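Local atomic coordinates of UDP-N-Acetylenolpyruvylglucosamine Reductase (Thermus caldophilus, PDB entry 2GQT), a protein that catalyses the FAD-dependent, probably NADPH-linked, reduction of UDP-N-acetylenolpyruvylglucosamine to UDP-N-acetylmuramate in bacterial cell wall formation. Residues A[27-30]-A[31-35]; A[132-136]-A[137-141]; A[206-209]-A[210-213]; A[220-223]-A[224-227]; A[241-244]-A[245-248]. One frame throughout, in Å; residues are numbered along the deposited sequence.

Contact 1: A[27-30]-A[31-35]; sequences TVET and REELK
The side chain of Glu33 crosses Thr30 at a slant and reaches back to the backbone of Glu29. Its CG passes 3.2 Å from Thr30 OG1. The chain is extended beyond CG (chi2 175°), which carries the carboxylate on to Glu29. There OE2 accepts from Glu29 N, one residue before the helix cap, at 2.8 Å, met nearly along its C-O axis. The side chains of Glu29 and Glu33 lie side by side and point the same way, with their carboxylate planes 24° apart. These like charges are not in contact, but each would be expected to raise the other's affinity for a proton slightly. A water lies 2.9 Å from Glu33 OE1. The bonds mark a helix N-cap, at the turn from strand 22-28 into helix 31-37. Thr30 is the capping residue. Its OG1 sits between the backbone N and the carbonyl carbon (chi1 69°) and accepts from Glu33 N at 3.0 Å. Leu34 N then donates to Thr30 O at 2.9 Å, the first turn of regular helix bonding. Thr30 N is buried without a partner. Beneath the turn, Val28 CG1 packs against Leu34 CB at 3.6 Å. Val28 also touches Met4 and Phe69. On the outer side of the helix, Lys35 NZ forms a salt bridge with Glu32 OE2 at 3.1 Å.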
# COMPACT_ATOMS: atom_id res chain seq x y z
N THR A 27 7.63 11.66 12.15
CA THR A 27 8.48 11.37 11.00
C THR A 27 9.87 11.01 11.50
O THR A 27 10.57 11.85 12.08
CB THR A 27 8.51 12.56 10.01
OG1 THR A 27 7.17 12.87 9.61
CG2 THR A 27 9.31 12.20 8.77
N VAL A 28 10.23 9.75 11.30
CA VAL A 28 11.45 9.14 11.85
C VAL A 28 12.52 9.07 10.77
O VAL A 28 12.26 8.58 9.68
CB VAL A 28 11.13 7.69 12.35
CG1 VAL A 28 12.41 6.90 12.60
CG2 VAL A 28 10.27 7.74 13.61
N GLU A 29 13.74 9.52 11.08
CA GLU A 29 14.84 9.51 10.12
C GLU A 29 16.00 8.59 10.48
O GLU A 29 16.87 8.34 9.64
CB GLU A 29 15.37 10.93 9.92
CG GLU A 29 14.40 11.86 9.23
CD GLU A 29 15.01 13.21 8.91
OE1 GLU A 29 16.05 13.56 9.50
OE2 GLU A 29 14.45 13.92 8.05
N THR A 30 16.02 8.11 11.71
CA THR A 30 17.15 7.33 12.21
C THR A 30 16.68 6.16 13.06
O THR A 30 15.54 6.13 13.53
CB THR A 30 18.11 8.18 13.09
OG1 THR A 30 17.45 8.52 14.31
CG2 THR A 30 18.54 9.46 12.37
N ARG A 31 17.58 5.21 13.29
CA ARG A 31 17.26 4.05 14.12
C ARG A 31 16.92 4.49 15.55
O ARG A 31 15.98 3.98 16.15
CB ARG A 31 18.40 3.03 14.12
CG ARG A 31 18.75 2.47 12.74
CD ARG A 31 19.56 1.19 12.85
NE ARG A 31 20.33 1.15 14.10
CZ ARG A 31 20.86 0.05 14.63
NH1 ARG A 31 20.73 -1.13 14.04
NH2 ARG A 31 21.52 0.15 15.77
N GLU A 32 17.66 5.47 16.06
CA GLU A 32 17.40 6.01 17.40
C GLU A 32 16.06 6.73 17.50
O GLU A 32 15.35 6.61 18.50
CB GLU A 32 18.55 6.91 17.88
CG GLU A 32 19.81 6.15 18.26
CD GLU A 32 19.56 5.07 19.30
OE1 GLU A 32 18.93 5.37 20.35
OE2 GLU A 32 19.97 3.92 19.07
N GLU A 33 15.70 7.47 16.45
CA GLU A 33 14.40 8.13 16.40
C GLU A 33 13.27 7.09 16.34
O GLU A 33 12.24 7.27 16.98
CB GLU A 33 14.32 9.11 15.23
CG GLU A 33 15.13 10.41 15.46
CD GLU A 33 15.17 11.33 14.25
OE1 GLU A 33 15.89 12.35 14.29
OE2 GLU A 33 14.47 11.05 13.25
N LEU A 34 13.47 6.01 15.60
CA LEU A 34 12.49 4.91 15.56
C LEU A 34 12.30 4.26 16.94
O LEU A 34 11.16 4.00 17.34
CB LEU A 34 12.87 3.85 14.53
CG LEU A 34 11.81 2.76 14.30
CD1 LEU A 34 10.47 3.37 13.87
CD2 LEU A 34 12.29 1.75 13.29
N LYS A 35 13.40 4.02 17.65
CA LYS A 35 13.34 3.44 19.00
C LYS A 35 12.51 4.31 19.93
O LYS A 35 11.72 3.80 20.73
CB LYS A 35 14.75 3.21 19.56
CG LYS A 35 15.45 2.01 18.93
CD LYS A 35 16.96 2.07 19.07
CE LYS A 35 17.47 1.32 20.28
NZ LYS A 35 18.96 1.28 20.28
O HOH W 1 17.91 13.12 12.39

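Contact 2: A[132-136]-A[137-141]; sequences EVFHD and GAFHV. With CA (calcium ion), chain B.
Residues 132-135 and 138-141 run antiparallel, with Val133 paired to His140 and His135 to Ala138 through backbone hydrogen bonds. Val133 N donates to His140 O at 2.8 Å, and His135 N to Ala138 O at 2.9 Å. On one face of the pair lie Glu132, Phe134 and Phe139. Phe134 turns its edge to the face of Phe139, a T-shaped contact with planes 60° apart. Phe134 CD2 sits over the centre of the Phe139 ring, 3.5 Å from CZ. Glu132 OE2 comes to 3.5 Å from Phe139 CD1, but its charge is paired with Arg164. On the other face, His135 NE2 approaches His140 CD2 at 3.2 Å, the two rings oblique. His135 ND1 donates to Asp136 OD2 at 2.9 Å, in the ring plane but above the carboxylate plane. That bond fixes the flip of the His135 ring, and its NE2 is hydrogen-bonded to Tyr142 OH. At the far end Val141 O binds the calcium ion at 2.3 Å, along with four waters. Asp136 and Gly137, both at positive phi, form a type I' turn, characteristic of a tight two-residue beta hairpin.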
# COMPACT_ATOMS: atom_id res chain seq x y z
N GLU A 132 14.42 -6.57 7.02
CA GLU A 132 14.69 -6.11 8.38
C GLU A 132 13.38 -5.64 8.99
O GLU A 132 12.66 -4.84 8.38
CB GLU A 132 15.72 -4.99 8.40
CG GLU A 132 16.15 -4.58 9.79
CD GLU A 132 17.13 -3.43 9.78
OE1 GLU A 132 18.34 -3.66 10.04
OE2 GLU A 132 16.69 -2.30 9.51
N VAL A 133 13.06 -6.15 10.18
CA VAL A 133 11.85 -5.79 10.90
C VAL A 133 12.23 -5.34 12.31
O VAL A 133 12.99 -6.02 13.01
CB VAL A 133 10.85 -6.96 10.99
CG1 VAL A 133 9.57 -6.54 11.72
CG2 VAL A 133 10.51 -7.51 9.62
N PHE A 134 11.71 -4.18 12.71
CA PHE A 134 11.91 -3.66 14.04
C PHE A 134 10.70 -4.06 14.88
O PHE A 134 9.56 -3.72 14.56
CB PHE A 134 12.04 -2.13 13.99
CG PHE A 134 12.25 -1.51 15.34
CD1 PHE A 134 11.18 -1.03 16.08
CD2 PHE A 134 13.52 -1.41 15.87
CE1 PHE A 134 11.38 -0.46 17.34
CE2 PHE A 134 13.73 -0.85 17.12
CZ PHE A 134 12.66 -0.36 17.85
N HIS A 135 10.95 -4.81 15.94
CA HIS A 135 9.90 -5.20 16.87
C HIS A 135 10.51 -5.51 18.23
O HIS A 135 11.68 -5.87 18.32
CB HIS A 135 9.08 -6.39 16.33
CG HIS A 135 9.86 -7.67 16.15
ND1 HIS A 135 9.86 -8.68 17.09
CD2 HIS A 135 10.58 -8.13 15.11
CE1 HIS A 135 10.59 -9.69 16.65
NE2 HIS A 135 11.04 -9.38 15.45
N ASP A 136 9.71 -5.34 19.28
CA ASP A 136 10.16 -5.55 20.66
C ASP A 136 11.44 -4.77 20.94
O ASP A 136 12.35 -5.27 21.60
CB ASP A 136 10.37 -7.05 20.95
CG ASP A 136 9.14 -7.88 20.65
OD1 ASP A 136 8.04 -7.53 21.13
OD2 ASP A 136 9.27 -8.89 19.93
N GLY A 137 11.51 -3.55 20.42
CA GLY A 137 12.64 -2.66 20.67
C GLY A 137 13.95 -2.96 19.95
O GLY A 137 14.96 -2.33 20.23
N ALA A 138 13.93 -3.90 19.01
CA ALA A 138 15.16 -4.32 18.32
C ALA A 138 14.95 -4.60 16.84
O ALA A 138 13.84 -4.86 16.40
CB ALA A 138 15.76 -5.54 19.01
N PHE A 139 16.03 -4.55 16.06
CA PHE A 139 16.01 -4.86 14.63
C PHE A 139 16.38 -6.31 14.43
O PHE A 139 17.36 -6.78 15.01
CB PHE A 139 17.01 -3.98 13.88
CG PHE A 139 16.70 -2.52 13.93
CD1 PHE A 139 15.91 -1.93 12.95
CD2 PHE A 139 17.18 -1.74 14.98
CE1 PHE A 139 15.60 -0.57 13.00
CE2 PHE A 139 16.89 -0.38 15.04
CZ PHE A 139 16.10 0.20 14.04
N HIS A 140 15.62 -7.01 13.59
CA HIS A 140 15.87 -8.41 13.31
C HIS A 140 15.81 -8.64 11.80
O HIS A 140 15.04 -7.98 11.10
CB HIS A 140 14.86 -9.31 14.03
CG HIS A 140 14.88 -9.13 15.52
ND1 HIS A 140 15.93 -9.57 16.30
CD2 HIS A 140 14.01 -8.54 16.36
CE1 HIS A 140 15.69 -9.26 17.56
NE2 HIS A 140 14.53 -8.64 17.63
N VAL A 141 16.61 -9.58 11.29
CA VAL A 141 16.62 -9.85 9.86
C VAL A 141 15.91 -11.18 9.59
O VAL A 141 16.21 -12.20 10.23
CB VAL A 141 18.06 -9.86 9.31
CG1 VAL A 141 18.10 -10.31 7.87
CG2 VAL A 141 18.68 -8.47 9.45
CA CA B . 17.01 -14.05 11.33
O HOH W 2 12.32 -9.15 19.18
O HOH W 3 14.05 -7.73 20.43
O HOH W 4 16.56 -15.33 9.37
O HOH W 5 14.95 -15.11 11.87
O HOH W 6 17.97 -15.94 12.43
O HOH W 7 16.30 -12.95 13.33

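Contact 3: A[206-209]-A[210-213]; sequences GQSA and GRLI
This is a local helix N-cap, where the loop after helix 174-187 enters helix 209-215 of the C-terminal domain. Ser208 is the capping residue. Its OG accepts from Arg211 N at 3.3 Å, a weak but nearly straight bond (168°). With OG anti to the Ser208 N (chi1 163°), the hydroxyl faces Arg211 N. The Ser208 carbonyl carries the stronger bond: Leu212 N donates to its O at 2.8 Å. Ala209 O accepts from Ile213 N at 2.9 Å and continues the helical pattern. Asn203 OD1 accepts from Ala209 N, so a residue of the preceding loop also serves this helix start.

The side chains close round the cap from two directions. Leu212 folds back beside the carbonyl of Ser208, its CG 3.3 Å from Ser208 O. Its CD1 goes further and touches Gln207 OE1 at 3.5 Å. Replacing Leu212 with an alanine takes away CG and both methyls, and would probably open a gap beside the Ser208 carbonyl and leave the Gln207 amide freer to turn. Further along, Ile213 CG1 rests 3.2 Å from Ala209 O. Beyond the two segments, Ile213 packs on Phe201, Leu218 and Leu258, which joins the helix to the surrounding loops. Arg211 takes the other direction. Its chain bends at chi3 (-51°), and the guanidinium swings back over Ser208. One face of that group receives Ser208 CB, off centre toward the rim, with CB 3.6 Å from Arg211 NH1.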
# COMPACT_ATOMS: atom_id res chain seq x y z
N GLY A 206 -13.18 -17.71 -7.48
CA GLY A 206 -13.65 -17.93 -8.84
C GLY A 206 -14.57 -16.85 -9.37
O GLY A 206 -15.32 -17.06 -10.32
N GLN A 207 -14.51 -15.67 -8.73
CA GLN A 207 -15.33 -14.53 -9.10
C GLN A 207 -14.48 -13.26 -9.19
O GLN A 207 -13.34 -13.24 -8.71
CB GLN A 207 -16.47 -14.34 -8.09
CG GLN A 207 -17.51 -15.47 -8.07
CD GLN A 207 -18.35 -15.50 -6.80
OE1 GLN A 207 -18.83 -14.46 -6.33
NE2 GLN A 207 -18.55 -16.69 -6.24
N SER A 208 -15.04 -12.21 -9.79
CA SER A 208 -14.37 -10.91 -9.90
C SER A 208 -15.23 -9.80 -9.32
O SER A 208 -16.35 -9.59 -9.79
CB SER A 208 -14.03 -10.59 -11.35
OG SER A 208 -13.74 -9.21 -11.52
N ALA A 209 -14.71 -9.10 -8.31
CA ALA A 209 -15.43 -8.00 -7.67
C ALA A 209 -15.86 -6.91 -8.66
O ALA A 209 -17.02 -6.52 -8.68
CB ALA A 209 -14.61 -7.41 -6.53
N GLY A 210 -14.92 -6.44 -9.48
CA GLY A 210 -15.20 -5.40 -10.46
C GLY A 210 -16.30 -5.79 -11.44
O GLY A 210 -17.22 -5.01 -11.69
N ARG A 211 -16.19 -7.00 -11.99
CA ARG A 211 -17.17 -7.52 -12.93
C ARG A 211 -18.53 -7.73 -12.26
O ARG A 211 -19.57 -7.37 -12.84
CB ARG A 211 -16.68 -8.82 -13.58
CG ARG A 211 -17.26 -9.08 -14.96
CD ARG A 211 -16.53 -10.21 -15.68
NE ARG A 211 -15.09 -10.01 -15.69
CZ ARG A 211 -14.20 -10.85 -15.15
NH1 ARG A 211 -14.60 -11.98 -14.58
NH2 ARG A 211 -12.91 -10.57 -15.21
N LEU A 212 -18.54 -8.27 -11.04
CA LEU A 212 -19.78 -8.47 -10.28
C LEU A 212 -20.48 -7.14 -10.03
O LEU A 212 -21.69 -7.02 -10.24
CB LEU A 212 -19.54 -9.19 -8.95
CG LEU A 212 -19.30 -10.71 -8.95
CD1 LEU A 212 -18.80 -11.15 -7.58
CD2 LEU A 212 -20.54 -11.51 -9.36
N ILE A 213 -19.72 -6.14 -9.58
CA ILE A 213 -20.27 -4.82 -9.29
C ILE A 213 -20.82 -4.19 -10.57
O ILE A 213 -21.93 -3.64 -10.56
CB ILE A 213 -19.22 -3.94 -8.58
CG1 ILE A 213 -18.95 -4.48 -7.17
CG2 ILE A 213 -19.68 -2.48 -8.51
CD1 ILE A 213 -17.66 -3.95 -6.51

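Contact 4: A[220-223]-A[224-227]; sequences GLRV and GDAM
Gly220 leads into a short beta hairpin of strands 222-223 and 226-228, and its O lies 3.7 Å from Met227 CG. Leu221 follows. Its side chain turns away to Arg253 of helix 244-257, while its O meets Met227 CA in a CA-H...O contact. Arg222 pairs with Met227 as an antiparallel non-hydrogen-bonded pair, and the two side chains share one face. The side chain of Arg222 secures the turn from outside. It runs fully extended (chi3 176°) alongside the hairpin end. NE donates to Gly224 O at 2.7 Å, and that oxygen lies near the guanidinium plane. NH2 forms a salt bridge with Asp225 OD1 at 3.1 Å. OD1 lies in the guanidinium plane, while NH2 meets it from above the carboxylate plane. Two donors of one flat group therefore grip two successive residues of the turn. Asp225 has a second partner, because its OD2 accepts from Gln241 N.

Val223 pairs with Ala226 as the hydrogen-bonded pair. On this other face, both look toward helix 244-257, where they touch Asp246. A type II' turn joins them, with Gly224 and Asp225 at its corners. Gly224 has positive phi, and a CB there would collide with Val223 O. Two backbone bonds close the turn: Val223 N donates to Ala226 O at 2.9 Å, and Ala226 N returns a bond to Val223 O at 2.9 Å.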
# COMPACT_ATOMS: atom_id res chain seq x y z
N GLY A 220 -21.36 4.27 -10.77
CA GLY A 220 -22.02 5.56 -10.76
C GLY A 220 -22.87 5.89 -9.55
O GLY A 220 -23.31 7.03 -9.40
N LEU A 221 -23.12 4.91 -8.68
CA LEU A 221 -23.84 5.20 -7.44
C LEU A 221 -22.98 6.08 -6.55
O LEU A 221 -21.77 5.85 -6.41
CB LEU A 221 -24.26 3.93 -6.72
CG LEU A 221 -25.48 3.21 -7.31
CD1 LEU A 221 -25.80 1.99 -6.47
CD2 LEU A 221 -26.70 4.11 -7.42
N ARG A 222 -23.62 7.08 -5.94
CA ARG A 222 -22.91 8.17 -5.28
C ARG A 222 -23.52 8.47 -3.91
O ARG A 222 -24.74 8.64 -3.79
CB ARG A 222 -22.95 9.43 -6.17
CG ARG A 222 -22.13 10.62 -5.68
CD ARG A 222 -22.09 11.72 -6.73
NE ARG A 222 -21.39 12.91 -6.24
CZ ARG A 222 -21.09 13.98 -6.97
NH1 ARG A 222 -21.43 14.04 -8.26
NH2 ARG A 222 -20.45 15.00 -6.42
N VAL A 223 -22.67 8.50 -2.88
CA VAL A 223 -23.04 9.01 -1.56
C VAL A 223 -22.16 10.24 -1.31
O VAL A 223 -20.95 10.12 -1.12
CB VAL A 223 -22.85 7.96 -0.43
CG1 VAL A 223 -23.24 8.55 0.93
CG2 VAL A 223 -23.67 6.69 -0.73
N GLY A 224 -22.77 11.42 -1.34
CA GLY A 224 -22.02 12.67 -1.20
C GLY A 224 -21.03 12.83 -2.34
O GLY A 224 -21.42 12.88 -3.50
N ASP A 225 -19.74 12.89 -2.00
CA ASP A 225 -18.67 12.95 -3.00
C ASP A 225 -17.96 11.60 -3.24
O ASP A 225 -16.96 11.54 -3.96
CB ASP A 225 -17.65 14.05 -2.64
CG ASP A 225 -18.07 15.45 -3.09
OD1 ASP A 225 -19.15 15.61 -3.70
OD2 ASP A 225 -17.31 16.40 -2.81
N ALA A 226 -18.45 10.54 -2.61
CA ALA A 226 -17.95 9.18 -2.84
C ALA A 226 -18.77 8.53 -3.96
O ALA A 226 -20.00 8.60 -3.94
CB ALA A 226 -18.03 8.36 -1.57
N MET A 227 -18.10 7.93 -4.94
CA MET A 227 -18.83 7.32 -6.04
C MET A 227 -18.15 6.05 -6.50
O MET A 227 -16.92 5.98 -6.52
CB MET A 227 -18.95 8.30 -7.22
CG MET A 227 -19.86 7.80 -8.33
SD MET A 227 -20.02 8.91 -9.72
CE MET A 227 -18.40 8.74 -10.44
O HOH W 8 -25.51 11.87 -3.31

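Contact 5: A[241-244]-A[245-248]; sequences QARA and KDVL
Asp246 OD2 accepts from Arg243 N at 2.9 Å, a bond from the helix's first turn back to its N-cap residue. Arg243 holds the N-cap position of helix 244-257. The donor meets OD2 on the anti side, 23° out of the carboxylate plane. Only this half of a capping box is present, because the Arg243 side chain makes no capping bond. Instead that side chain, bent at chi2 and chi3, curls back alongside the carboxylate and meets it edge-on. Its NE makes a weak, bent hydrogen bond to the same OD2 at 3.3 Å, within a salt bridge. Guanidinium and carboxylate are nearly coplanar, 15° apart. Asp246 is buried, so the two N-H groups and the arginine charge probably favour its ionised form. An alanine here lacks the carboxylate and would probably leave Arg243 N without its acceptor and the arginine side chain without the charge that draws it back.

The next shell is backbone. Arg243 O accepts from Val247 N at 3.3 Å and more weakly from Asp246 N. Ala244 O accepts from Leu248 N at 2.9 Å. Farther out, Asp55 accepts from Ala244 N and Lys245 N at the helix start. Ala244, Val247 and Leu248 pack on Leu52 of strand 51-53, which seats the helix start against the FAD-binding part of the chain. Lys245, bent at chi3, lies beside Arg243 and points the same way. The arginine's charge is probably offset by Asp246 and the nearby Asp55. Lys245 NZ comes to 3.3 Å from Arg243 NH2, a pair of like charges.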
# COMPACT_ATOMS: atom_id res chain seq x y z
N GLN A 241 -14.67 16.32 -1.83
CA GLN A 241 -14.65 16.45 -0.38
C GLN A 241 -15.39 15.31 0.30
O GLN A 241 -16.11 15.52 1.28
CB GLN A 241 -15.22 17.81 0.05
CG GLN A 241 -14.32 19.01 -0.26
CD GLN A 241 -14.77 20.28 0.44
OE1 GLN A 241 -14.01 20.90 1.17
NE2 GLN A 241 -16.02 20.67 0.21
N ALA A 242 -15.20 14.09 -0.21
CA ALA A 242 -15.81 12.92 0.41
C ALA A 242 -15.39 12.83 1.87
O ALA A 242 -14.25 13.13 2.23
CB ALA A 242 -15.42 11.64 -0.33
N ARG A 243 -16.34 12.43 2.71
CA ARG A 243 -16.02 12.04 4.07
C ARG A 243 -15.93 10.52 4.11
O ARG A 243 -16.56 9.84 3.29
CB ARG A 243 -17.11 12.51 5.03
CG ARG A 243 -17.23 14.03 5.15
CD ARG A 243 -18.36 14.58 4.30
NE ARG A 243 -19.68 14.25 4.84
CZ ARG A 243 -20.35 15.00 5.71
NH1 ARG A 243 -19.84 16.14 6.16
NH2 ARG A 243 -21.54 14.61 6.14
N ALA A 244 -15.15 9.99 5.05
CA ALA A 244 -15.05 8.55 5.21
C ALA A 244 -16.42 7.91 5.45
O ALA A 244 -16.67 6.79 5.00
CB ALA A 244 -14.09 8.19 6.34
N LYS A 245 -17.31 8.64 6.13
CA LYS A 245 -18.68 8.19 6.37
C LYS A 245 -19.42 7.87 5.07
O LYS A 245 -20.17 6.89 4.99
CB LYS A 245 -19.43 9.24 7.19
CG LYS A 245 -20.94 9.13 7.18
CD LYS A 245 -21.57 10.11 8.14
CE LYS A 245 -21.49 11.54 7.66
NZ LYS A 245 -22.44 12.39 8.43
N ASP A 246 -19.20 8.70 4.06
CA ASP A 246 -19.80 8.53 2.74
C ASP A 246 -19.25 7.29 2.04
O ASP A 246 -20.00 6.53 1.44
CB ASP A 246 -19.52 9.73 1.85
CG ASP A 246 -19.98 11.03 2.46
OD1 ASP A 246 -21.13 11.07 2.93
OD2 ASP A 246 -19.19 12.00 2.44
N VAL A 247 -17.93 7.12 2.12
CA VAL A 247 -17.29 5.94 1.56
C VAL A 247 -17.85 4.67 2.22
O VAL A 247 -18.20 3.72 1.52
CB VAL A 247 -15.75 6.01 1.72
CG1 VAL A 247 -15.12 4.72 1.22
CG2 VAL A 247 -15.20 7.21 0.98
N LEU A 248 -17.93 4.65 3.56
CA LEU A 248 -18.47 3.47 4.27
C LEU A 248 -19.92 3.18 3.90
O LEU A 248 -20.30 2.02 3.75
CB LEU A 248 -18.37 3.64 5.79
CG LEU A 248 -17.00 3.49 6.46
CD1 LEU A 248 -17.12 3.91 7.92
CD2 LEU A 248 -16.42 2.08 6.35

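In the fold
Contacts 1 and 2 lie far from contacts 3, 4 and 5; the centres of contacts 1 and 5 are about 33 Å apart. Contacts 1 and 2 touch, with centres about 13 Å apart. Leu34 CD2 packs on Phe134 CG at 3.8 Å, and Arg31 CB meets Phe139 CZ at 3.6 Å, so the helix start lies against the hairpin. Contacts 4 and 5 touch, centres about 9 Å apart, through a probable hydrogen bond from Gln241 N to Asp225 OD2 (2.8 Å). Contact 3 stands about 20 Å from contact 4, centre to centre. The Ala209 side chain in contact 3 is about 7 Å from that of Cys199, the likely proton donor. The Val133 side chain is about 7 Å from the FAD.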